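Local coordinates for protein polysaccharide deacetylase (Ammonifex degensii, PDB 4WCJ) that probably removes acetyl groups from the bacterial exopolysaccharide poly-beta-1,6-N-acetyl-D-glucosamine, as a zinc-binding deacetylase of carbohydrate esterase family 4, at residues A168-V172 with F173-G177; R106-F109 with P110-K114; F121-A125 with G126-R130; D63-Q67 with V68-F72. All blocks are in the same frame, centred on the assembly; numbering follows the deposited sequence.

Contact 1: residues A168-V172 with F173-G177; sequences AKKPV and FLLPG
Pro171 lies against the aromatic ring of Phe173 where the short strand 170-171 of a two-stranded antiparallel hairpin runs straight into a 3-10 turn. The first shell is a CH-pi contact: CB of Pro171 sits over one face of the Phe173 ring, 3.9 Å from its centroid, and comes within 3.4 Å of CE2 of Phe173. The ring can take this place because its first torsion tucks CG between the backbone N and the carbonyl carbon (chi1 60°), which folds the phenyl group back toward the proline two residues earlier. On another part of the same pyrrolidine, CD of Pro171 meets CD1 of Leu174 at 3.8 Å, the two side chains running alongside each other. A proline suits this spot because its rigid apolar ring offers one carbon to the phenyl face and another to Leu174, and its phi of -65° fits the chain entering the turn. Leu174 N donates to Pro171 O over 3.0 Å, from above the carbonyl plane. Leu175 N makes a weak bond to Val172 O, which continues the tight turn.

Further out, neighbouring loops and the hairpin surround the turn. Val172 has a backbone hydrogen bond with Tyr163, and the Phe173 side chain packs on Leu161 and Pro207, about 7 Å from the side chain of the zinc ligand His162. Lys169 and Lys170, both opposite Asp165, form a G1 beta bulge, and the positive phi of Lys169 belongs to that bend. Beyond the bulge, Leu175 turns its CD2 branch back to the hairpin: this methyl meets CG of Lys170 at 3.8 Å and CB of Ala168 at 3.6 Å.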
loop_
_atom_site.group_PDB
_atom_site.type_symbol
_atom_site.label_atom_id
_atom_site.label_comp_id
_atom_site.label_asym_id
_atom_site.label_seq_id
_atom_site.Cartn_x
_atom_site.Cartn_y
_atom_site.Cartn_z
ATOM N N ALA A 168 -5.773 24.266 -6.508
ATOM C CA ALA A 168 -5.562 24.371 -5.068
ATOM C C ALA A 168 -4.282 23.669 -4.631
ATOM O O ALA A 168 -3.855 23.807 -3.483
ATOM C CB ALA A 168 -6.754 23.803 -4.317
ATOM N N LYS A 169 -3.685 22.914 -5.552
ATOM C CA LYS A 169 -2.460 22.161 -5.289
ATOM C C LYS A 169 -2.627 21.154 -4.155
ATOM O O LYS A 169 -1.771 21.050 -3.276
ATOM C CB LYS A 169 -1.298 23.109 -4.974
ATOM N N LYS A 170 -3.723 20.400 -4.192
ATOM C CA LYS A 170 -3.982 19.362 -3.197
ATOM C C LYS A 170 -5.029 18.366 -3.716
ATOM O O LYS A 170 -5.729 18.655 -4.684
ATOM C CB LYS A 170 -4.436 19.993 -1.877
ATOM C CG LYS A 170 -5.576 20.979 -2.003
ATOM C CD LYS A 170 -6.034 21.446 -0.627
ATOM C CE LYS A 170 -4.861 21.961 0.192
ATOM N NZ LYS A 170 -5.291 22.531 1.498
ATOM N N PRO A 171 -5.130 17.181 -3.085
ATOM C CA PRO A 171 -6.148 16.225 -3.540
ATOM C C PRO A 171 -7.567 16.734 -3.320
ATOM O O PRO A 171 -7.805 17.489 -2.373
ATOM C CB PRO A 171 -5.888 14.990 -2.673
ATOM C CG PRO A 171 -4.513 15.149 -2.157
ATOM C CD PRO A 171 -4.292 16.616 -2.014
ATOM N N VAL A 172 -8.493 16.314 -4.176
ATOM C CA VAL A 172 -9.891 16.723 -4.064
ATOM C C VAL A 172 -10.500 16.440 -2.686
ATOM O O VAL A 172 -11.359 17.193 -2.216
ATOM C CB VAL A 172 -10.753 16.027 -5.136
ATOM C CG1 VAL A 172 -10.376 16.524 -6.527
ATOM C CG2 VAL A 172 -10.606 14.502 -5.038
ATOM N N PHE A 173 -10.062 15.368 -2.030
ATOM C CA PHE A 173 -10.676 15.007 -0.758
ATOM C C PHE A 173 -10.135 15.827 0.413
ATOM O O PHE A 173 -10.598 15.671 1.550
ATOM C CB PHE A 173 -10.519 13.503 -0.476
ATOM C CG PHE A 173 -9.095 13.027 -0.399
ATOM C CD1 PHE A 173 -8.401 13.059 0.801
ATOM C CD2 PHE A 173 -8.465 12.502 -1.515
ATOM C CE1 PHE A 173 -7.096 12.606 0.880
ATOM C CE2 PHE A 173 -7.158 12.033 -1.437
ATOM C CZ PHE A 173 -6.474 12.097 -0.234
ATOM N N LEU A 174 -9.176 16.708 0.145
ATOM C CA LEU A 174 -8.663 17.609 1.178
ATOM C C LEU A 174 -9.086 19.054 0.939
ATOM O O LEU A 174 -8.692 19.953 1.682
ATOM C CB LEU A 174 -7.137 17.523 1.264
ATOM C CG LEU A 174 -6.548 16.161 1.635
ATOM C CD1 LEU A 174 -5.032 16.230 1.730
ATOM C CD2 LEU A 174 -7.146 15.626 2.941
ATOM N N LEU A 175 -9.876 19.271 -0.109
ATOM C CA LEU A 175 -10.456 20.581 -0.390
ATOM C C LEU A 175 -11.419 20.972 0.729
ATOM O O LEU A 175 -11.985 20.102 1.394
ATOM C CB LEU A 175 -11.177 20.574 -1.742
ATOM C CG LEU A 175 -10.278 20.430 -2.969
ATOM C CD1 LEU A 175 -11.097 20.481 -4.250
ATOM C CD2 LEU A 175 -9.215 21.514 -2.963
ATOM N N PRO A 176 -11.607 22.281 0.949
ATOM C CA PRO A 176 -12.505 22.726 2.020
ATOM C C PRO A 176 -13.935 22.223 1.841
ATOM O O PRO A 176 -14.429 22.154 0.714
ATOM C CB PRO A 176 -12.458 24.257 1.908
ATOM C CG PRO A 176 -11.192 24.560 1.169
ATOM C CD PRO A 176 -10.990 23.411 0.230
ATOM N N GLY A 177 -14.589 21.880 2.947
ATOM C CA GLY A 177 -15.976 21.457 2.907
ATOM C C GLY A 177 -16.173 20.098 2.269
ATOM O O GLY A 177 -17.270 19.773 1.818
#

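Contact 2: residues R106-F109 with P110-K114; sequences RHAF and PVLKK
Phe109 and Pro110 adjoin at a kink in helix 102-114, the helical crossover of a beta-alpha-beta unit between the parallel strands 91-99 and 119-123. Having no N-H, Pro110 cannot bond to the turn before it; its ring fills that position instead, CG lying 3.7 Å from Arg106 O and CD 3.5 Å from His107 O. The helix widens here into a pi-type turn, and the buried His107 O has no polar partner. Regular helical bonding is found again from Leu112: Leu112 N reaches Ala108 O at 3.0 Å, almost in line with the carbonyl, and Lys113 N reaches Phe109 O at 2.7 Å.

With CG trans to its own nitrogen (chi1 -179°), Phe109 swings its ring out beside the next turn, toward Phe119 and Ser149. Lysine suits the position one turn on, since its long aliphatic chain can lie against the phenyl group while the position itself remains exposed. Losing the ring to an alanine would probably open a gap beside Phe119 and let the Lys113 chain move more freely. Val111, on another side, packs on Phe58, Ala59 and Leu62 of helix 55-67. The Lys113 chain bends at chi3 (68°) and crosses the phenyl group aslant, bringing CD to 3.7 Å from CZ of Phe109.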
loop_
_atom_site.group_PDB
_atom_site.type_symbol
_atom_site.label_atom_id
_atom_site.label_comp_id
_atom_site.label_asym_id
_atom_site.label_seq_id
_atom_site.Cartn_x
_atom_site.Cartn_y
_atom_site.Cartn_z
ATOM N N ARG A 106 -0.693 -9.459 -13.389
ATOM C CA ARG A 106 -0.031 -10.103 -14.523
ATOM C C ARG A 106 1.470 -10.304 -14.313
ATOM O O ARG A 106 2.035 -11.311 -14.757
ATOM C CB ARG A 106 -0.283 -9.295 -15.796
ATOM C CG ARG A 106 0.249 -9.937 -17.068
ATOM C CD ARG A 106 -0.239 -9.204 -18.313
ATOM N NE ARG A 106 -1.694 -9.258 -18.448
ATOM C CZ ARG A 106 -2.358 -8.848 -19.524
ATOM N NH1 ARG A 106 -3.682 -8.936 -19.567
ATOM N NH2 ARG A 106 -1.698 -8.355 -20.563
ATOM N N HIS A 107 2.107 -9.377 -13.606
ATOM C CA HIS A 107 3.560 -9.386 -13.489
ATOM C C HIS A 107 4.093 -9.437 -12.056
ATOM O O HIS A 107 5.045 -10.158 -11.785
ATOM C CB HIS A 107 4.139 -8.160 -14.199
ATOM C CG HIS A 107 3.811 -8.093 -15.659
ATOM N ND1 HIS A 107 4.026 -9.148 -16.522
ATOM C CD2 HIS A 107 3.302 -7.089 -16.414
ATOM C CE1 HIS A 107 3.657 -8.801 -17.741
ATOM N NE2 HIS A 107 3.216 -7.555 -17.704
ATOM N N ALA A 108 3.512 -8.658 -11.145
ATOM C CA ALA A 108 3.997 -8.658 -9.767
ATOM C C ALA A 108 3.648 -9.954 -9.035
ATOM O O ALA A 108 4.496 -10.561 -8.375
ATOM C CB ALA A 108 3.440 -7.457 -9.008
ATOM N N PHE A 109 2.393 -10.376 -9.157
ATOM C CA PHE A 109 1.888 -11.540 -8.423
ATOM C C PHE A 109 2.687 -12.844 -8.635
ATOM O O PHE A 109 2.950 -13.553 -7.658
ATOM C CB PHE A 109 0.412 -11.770 -8.774
ATOM C CG PHE A 109 -0.223 -12.933 -8.041
ATOM C CD1 PHE A 109 -0.153 -13.025 -6.660
ATOM C CD2 PHE A 109 -0.922 -13.906 -8.735
ATOM C CE1 PHE A 109 -0.738 -14.076 -5.987
ATOM C CE2 PHE A 109 -1.521 -14.964 -8.065
ATOM C CZ PHE A 109 -1.428 -15.051 -6.689
ATOM N N PRO A 110 3.064 -13.179 -9.892
ATOM C CA PRO A 110 3.861 -14.405 -10.052
ATOM C C PRO A 110 5.213 -14.343 -9.338
ATOM O O PRO A 110 5.652 -15.348 -8.766
ATOM C CB PRO A 110 4.055 -14.503 -11.569
ATOM C CG PRO A 110 2.881 -13.766 -12.140
ATOM C CD PRO A 110 2.669 -12.620 -11.199
ATOM N N VAL A 111 5.847 -13.175 -9.373
ATOM C CA VAL A 111 7.111 -12.950 -8.675
ATOM C C VAL A 111 6.924 -13.163 -7.176
ATOM O O VAL A 111 7.704 -13.871 -6.540
ATOM C CB VAL A 111 7.664 -11.515 -8.930
ATOM C CG1 VAL A 111 8.843 -11.229 -8.023
ATOM C CG2 VAL A 111 8.054 -11.329 -10.390
ATOM N N LEU A 112 5.875 -12.547 -6.625
ATOM C CA LEU A 112 5.562 -12.634 -5.203
ATOM C C LEU A 112 5.176 -14.050 -4.785
ATOM O O LEU A 112 5.540 -14.513 -3.704
ATOM C CB LEU A 112 4.425 -11.677 -4.852
ATOM C CG LEU A 112 4.815 -10.208 -5.012
ATOM C CD1 LEU A 112 3.577 -9.315 -5.137
ATOM C CD2 LEU A 112 5.685 -9.770 -3.837
ATOM N N LYS A 113 4.403 -14.711 -5.636
ATOM C CA LYS A 113 3.904 -16.046 -5.320
ATOM C C LYS A 113 5.050 -17.048 -5.305
ATOM O O LYS A 113 5.143 -17.889 -4.410
ATOM C CB LYS A 113 2.826 -16.460 -6.322
ATOM C CG LYS A 113 2.157 -17.794 -6.007
ATOM C CD LYS A 113 0.850 -17.953 -6.773
ATOM C CE LYS A 113 1.080 -18.089 -8.272
ATOM N NZ LYS A 113 -0.198 -18.290 -9.017
ATOM N N LYS A 114 5.936 -16.940 -6.289
ATOM C CA LYS A 114 7.057 -17.870 -6.425
ATOM C C LYS A 114 8.051 -17.700 -5.277
ATOM O O LYS A 114 8.889 -18.565 -5.039
ATOM C CB LYS A 114 7.748 -17.669 -7.778
ATOM C CG LYS A 114 8.657 -18.811 -8.212
ATOM C CD LYS A 114 9.063 -18.711 -9.687
ATOM C CE LYS A 114 9.974 -17.517 -9.966
ATOM N NZ LYS A 114 9.236 -16.216 -10.132
#

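Contact 3: residues F121-A125 with G126-R130; sequences FFVIA and GQVGR
This is a buried local turn at the C-terminal end of strand 119-123 in the parallel sheet of the beta/alpha barrel, where the chain leaves the strand beside the zinc site. One carbonyl organises it. Ile124 O accepts a hydrogen bond from Gln127 N at 2.8 Å, the donor standing 44° out of the carbonyl plane, and a weak, strongly bent one from Val128 N at 3.3 Å. Across this turn the Ile124 and Gln127 side chains lie side by side, CG2 of Ile124 meeting CG of Gln127 at 3.7 Å. The branched isoleucine suits its place because its apolar surface also packs on Asp99, His157 and His162, the three residues that bind the zinc. Gln127 lends methylenes to this packing and, with its chain bent at chi2 (-61°), carries its amide away to Asp160, where NE2 is hydrogen-bonded to OD1.

Val128 turns the other way, onto Trp140 and Ile143 of helix 140-148, and its CG2 approaches CB of Val123 at 4.2 Å. A type II turn from Gln127 to Arg130 follows; Gly129, at positive phi, occupies a position where a side chain would press on the preceding carbonyl. Finally, one water donates to two carbonyls, Ala125 O at 3.0 Å and Val128 O at 2.9 Å.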
loop_
_atom_site.group_PDB
_atom_site.type_symbol
_atom_site.label_atom_id
_atom_site.label_comp_id
_atom_site.label_asym_id
_atom_site.label_seq_id
_atom_site.Cartn_x
_atom_site.Cartn_y
_atom_site.Cartn_z
ATOM N N PHE A 121 -2.436 -4.775 -1.023
ATOM C CA PHE A 121 -2.865 -4.162 -2.280
ATOM C C PHE A 121 -3.957 -3.137 -1.996
ATOM O O PHE A 121 -5.107 -3.525 -1.728
ATOM C CB PHE A 121 -3.383 -5.250 -3.226
ATOM C CG PHE A 121 -3.451 -4.846 -4.682
ATOM C CD1 PHE A 121 -2.868 -3.666 -5.141
ATOM C CD2 PHE A 121 -4.138 -5.655 -5.591
ATOM C CE1 PHE A 121 -2.944 -3.317 -6.490
ATOM C CE2 PHE A 121 -4.221 -5.298 -6.934
ATOM C CZ PHE A 121 -3.619 -4.145 -7.381
ATOM N N PHE A 122 -3.604 -1.853 -2.048
ATOM C CA PHE A 122 -4.567 -0.784 -1.815
ATOM C C PHE A 122 -5.287 -0.434 -3.111
ATOM O O PHE A 122 -4.699 0.183 -3.987
ATOM C CB PHE A 122 -3.868 0.460 -1.263
ATOM C CG PHE A 122 -3.221 0.263 0.086
ATOM C CD1 PHE A 122 -3.972 0.350 1.251
ATOM C CD2 PHE A 122 -1.857 0.016 0.192
ATOM C CE1 PHE A 122 -3.367 0.195 2.492
ATOM C CE2 PHE A 122 -1.252 -0.146 1.433
ATOM C CZ PHE A 122 -2.009 -0.054 2.580
ATOM N N VAL A 123 -6.553 -0.810 -3.236
ATOM C CA VAL A 123 -7.255 -0.571 -4.487
ATOM C C VAL A 123 -8.243 0.594 -4.441
ATOM O O VAL A 123 -8.862 0.876 -3.413
ATOM C CB VAL A 123 -7.989 -1.846 -4.955
ATOM C CG1 VAL A 123 -7.002 -3.013 -5.044
ATOM C CG2 VAL A 123 -9.149 -2.230 -4.019
ATOM N N ILE A 124 -8.343 1.284 -5.568
ATOM C CA ILE A 124 -9.384 2.270 -5.806
ATOM C C ILE A 124 -10.634 1.481 -6.153
ATOM O O ILE A 124 -10.836 1.084 -7.303
ATOM C CB ILE A 124 -9.033 3.228 -6.938
ATOM C CG1 ILE A 124 -7.641 3.821 -6.717
ATOM C CG2 ILE A 124 -10.074 4.329 -7.019
ATOM C CD1 ILE A 124 -7.086 4.500 -7.922
ATOM N N ALA A 125 -11.464 1.216 -5.147
ATOM C CA ALA A 125 -12.484 0.178 -5.281
ATOM C C ALA A 125 -13.459 0.459 -6.412
ATOM O O ALA A 125 -13.946 -0.474 -7.045
ATOM C CB ALA A 125 -13.242 -0.007 -3.947
ATOM N N GLY A 126 -13.732 1.736 -6.678
ATOM C CA GLY A 126 -14.651 2.114 -7.735
ATOM C C GLY A 126 -14.070 2.074 -9.142
ATOM O O GLY A 126 -14.801 2.244 -10.116
ATOM N N GLN A 127 -12.762 1.855 -9.251
ATOM C CA GLN A 127 -12.103 1.790 -10.563
ATOM C C GLN A 127 -11.661 0.373 -10.912
ATOM O O GLN A 127 -11.143 0.127 -12.002
ATOM C CB GLN A 127 -10.895 2.738 -10.620
ATOM C CG GLN A 127 -11.247 4.210 -10.557
ATOM C CD GLN A 127 -12.132 4.646 -11.710
ATOM O OE1 GLN A 127 -12.083 4.065 -12.804
ATOM N NE2 GLN A 127 -12.937 5.682 -11.481
ATOM N N VAL A 128 -11.854 -0.560 -9.987
ATOM C CA VAL A 128 -11.554 -1.963 -10.272
ATOM C C VAL A 128 -12.382 -2.476 -11.455
ATOM O O VAL A 128 -13.584 -2.214 -11.553
ATOM C CB VAL A 128 -11.803 -2.834 -9.026
ATOM C CG1 VAL A 128 -11.781 -4.321 -9.374
ATOM C CG2 VAL A 128 -10.764 -2.507 -7.974
ATOM N N GLY A 129 -11.735 -3.185 -12.373
ATOM C CA GLY A 129 -12.460 -3.780 -13.485
ATOM C C GLY A 129 -12.662 -2.821 -14.647
ATOM O O GLY A 129 -13.349 -3.151 -15.624
ATOM N N ARG A 130 -12.065 -1.633 -14.540
ATOM C CA ARG A 130 -12.128 -0.619 -15.606
ATOM C C ARG A 130 -10.746 -0.247 -16.136
ATOM O O ARG A 130 -9.730 -0.745 -15.659
ATOM C CB ARG A 130 -12.819 0.655 -15.095
ATOM C CG ARG A 130 -14.047 0.437 -14.236
ATOM C CD ARG A 130 -14.659 1.768 -13.886
ATOM N NE ARG A 130 -15.964 1.633 -13.258
ATOM C CZ ARG A 130 -16.950 2.509 -13.412
ATOM N NH1 ARG A 130 -16.768 3.579 -14.180
ATOM N NH2 ARG A 130 -18.112 2.315 -12.804
HETATM O O HOH W 1 -15.324 -1.790 -9.300
#

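Contact 4: residues D63-Q67 with V68-F72; sequences DYLRQ and VGVRF
A Schellman motif ends helix 55-67 and turns the chain into strand 71-72 of the parallel sheet. Its two defining bonds run from Val70 N to Leu65 O, 2.9 Å, and from Gly69 N to Arg66 O, 3.0 Å. Gly69 is the C-prime residue: its positive phi would jam a side chain against the carbonyl before it, so glycine fits. Just ahead, Val68 N still makes a helical bond to Tyr64 O.

Tyr64 and Val68 pack one turn apart. CG2 of Val68 rests over a face of the phenol ring, 3.6 Å from its centroid and 18° off the normal, a CH-pi contact. The ring also touches Ala257 and Gln261 of helix 253-261, and with an alanine here the Val68 methyl would probably lose its aromatic cover and a gap would open toward that helix.

Apolar packing brackets the reversal. CD2 of Leu65 meets CG2 of Val70 at 3.8 Å, while CB of Leu65 stands 3.7 Å from CZ of Phe72. The Arg66 guanidinium, nearly perpendicular to the Phe72 ring (87°), brings NH2 to 3.8 Å from CD1 of Phe72 while NH1 bonds to Arg115 O. Thus the motif's bonds engage the carbonyls of Leu65 and Arg66 near the helix end, while its apolar side chains fasten the outgoing strand to the helix.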
loop_
_atom_site.group_PDB
_atom_site.type_symbol
_atom_site.label_atom_id
_atom_site.label_comp_id
_atom_site.label_asym_id
_atom_site.label_seq_id
_atom_site.Cartn_x
_atom_site.Cartn_y
_atom_site.Cartn_z
ATOM N N ASP A 63 14.683 -10.243 -4.208
ATOM C CA ASP A 63 15.759 -11.197 -3.994
ATOM C C ASP A 63 16.888 -10.581 -3.175
ATOM O O ASP A 63 17.398 -11.217 -2.256
ATOM C CB ASP A 63 16.291 -11.718 -5.330
ATOM C CG ASP A 63 15.306 -12.641 -6.026
ATOM O OD1 ASP A 63 14.378 -13.131 -5.352
ATOM O OD2 ASP A 63 15.460 -12.879 -7.243
ATOM N N TYR A 64 17.272 -9.348 -3.496
ATOM C CA TYR A 64 18.354 -8.702 -2.760
ATOM C C TYR A 64 18.006 -8.560 -1.285
ATOM O O TYR A 64 18.810 -8.886 -0.421
ATOM C CB TYR A 64 18.690 -7.330 -3.344
ATOM C CG TYR A 64 19.783 -6.632 -2.569
ATOM C CD1 TYR A 64 21.107 -7.042 -2.682
ATOM C CD2 TYR A 64 19.492 -5.582 -1.705
ATOM C CE1 TYR A 64 22.111 -6.420 -1.969
ATOM C CE2 TYR A 64 20.494 -4.951 -0.985
ATOM C CZ TYR A 64 21.800 -5.376 -1.122
ATOM O OH TYR A 64 22.801 -4.758 -0.410
ATOM N N LEU A 65 16.800 -8.078 -1.006
ATOM C CA LEU A 65 16.355 -7.876 0.368
ATOM C C LEU A 65 16.434 -9.175 1.157
ATOM O O LEU A 65 16.979 -9.211 2.258
ATOM C CB LEU A 65 14.927 -7.322 0.395
ATOM C CG LEU A 65 14.767 -5.824 0.124
ATOM C CD1 LEU A 65 13.297 -5.451 0.030
ATOM C CD2 LEU A 65 15.458 -5.011 1.206
ATOM N N ARG A 66 15.902 -10.244 0.574
ATOM C CA ARG A 66 15.939 -11.561 1.191
ATOM C C ARG A 66 17.375 -12.052 1.361
ATOM O O ARG A 66 17.746 -12.566 2.418
ATOM C CB ARG A 66 15.120 -12.549 0.352
ATOM C CG ARG A 66 15.147 -13.982 0.841
ATOM C CD ARG A 66 13.865 -14.707 0.440
ATOM N NE ARG A 66 12.736 -14.334 1.290
ATOM C CZ ARG A 66 11.473 -14.658 1.034
ATOM N NH1 ARG A 66 11.177 -15.345 -0.057
ATOM N NH2 ARG A 66 10.508 -14.283 1.862
ATOM N N GLN A 67 18.176 -11.877 0.315
ATOM C CA GLN A 67 19.576 -12.289 0.315
ATOM C C GLN A 67 20.362 -11.694 1.486
ATOM O O GLN A 67 21.151 -12.395 2.119
ATOM C CB GLN A 67 20.239 -11.899 -1.011
ATOM C CG GLN A 67 21.695 -12.325 -1.148
ATOM C CD GLN A 67 22.341 -11.800 -2.420
ATOM O OE1 GLN A 67 21.754 -10.992 -3.140
ATOM N NE2 GLN A 67 23.558 -12.258 -2.701
ATOM N N VAL A 68 20.142 -10.412 1.779
ATOM C CA VAL A 68 20.888 -9.736 2.843
ATOM C C VAL A 68 20.159 -9.826 4.190
ATOM O O VAL A 68 20.526 -9.158 5.156
ATOM C CB VAL A 68 21.160 -8.255 2.498
ATOM C CG1 VAL A 68 22.359 -7.741 3.274
ATOM C CG2 VAL A 68 21.436 -8.103 1.023
ATOM N N GLY A 69 19.127 -10.659 4.254
ATOM C CA GLY A 69 18.552 -11.036 5.534
ATOM C C GLY A 69 17.308 -10.305 6.009
ATOM O O GLY A 69 16.923 -10.435 7.170
ATOM N N VAL A 70 16.676 -9.542 5.120
ATOM C CA VAL A 70 15.434 -8.844 5.446
ATOM C C VAL A 70 14.249 -9.814 5.572
ATOM O O VAL A 70 14.050 -10.670 4.707
ATOM C CB VAL A 70 15.113 -7.774 4.381
ATOM C CG1 VAL A 70 13.641 -7.436 4.379
ATOM C CG2 VAL A 70 15.966 -6.526 4.600
ATOM N N ARG A 71 13.474 -9.678 6.650
ATOM C CA ARG A 71 12.273 -10.490 6.856
ATOM C C ARG A 71 11.017 -9.830 6.283
ATOM O O ARG A 71 10.653 -8.721 6.685
ATOM C CB ARG A 71 12.067 -10.770 8.348
ATOM C CG ARG A 71 10.659 -11.207 8.705
ATOM C CD ARG A 71 10.585 -11.793 10.105
ATOM N NE ARG A 71 9.316 -12.482 10.330
ATOM C CZ ARG A 71 9.085 -13.318 11.338
ATOM N NH1 ARG A 71 10.041 -13.578 12.218
ATOM N NH2 ARG A 71 7.896 -13.899 11.461
ATOM N N PHE A 72 10.359 -10.507 5.344
ATOM C CA PHE A 72 9.100 -10.011 4.790
ATOM C C PHE A 72 7.920 -10.396 5.677
ATOM O O PHE A 72 7.706 -11.572 6.004
ATOM C CB PHE A 72 8.878 -10.524 3.366
ATOM C CG PHE A 72 9.821 -9.941 2.351
ATOM C CD1 PHE A 72 11.029 -10.556 2.077
ATOM C CD2 PHE A 72 9.497 -8.772 1.667
ATOM C CE1 PHE A 72 11.897 -10.027 1.138
ATOM C CE2 PHE A 72 10.354 -8.243 0.724
ATOM C CZ PHE A 72 11.562 -8.868 0.463
#

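In the fold
Along the chain the order is contact 4, contact 2, contact 3, contact 1. Contacts 4 and 2, centres 17 Å apart, belong to the neighbouring helices 55-67 and 102-114, with a salt bridge from Asp63 to Arg115, the residue just after the second helix. Helix 102-114 leads to strand 119-123, whose end forms contact 3, centred 19 Å from contact 2; contacts 3 and 4 both reach the parallel sheet. Contact 1, 21 Å from contact 3 between centres, lies on the far side of the chain's centre from contacts 2 and 4. Contacts 3 and 1 both lie near the zinc site, contact 3 the nearer, while contacts 2 and 4 lie away from it.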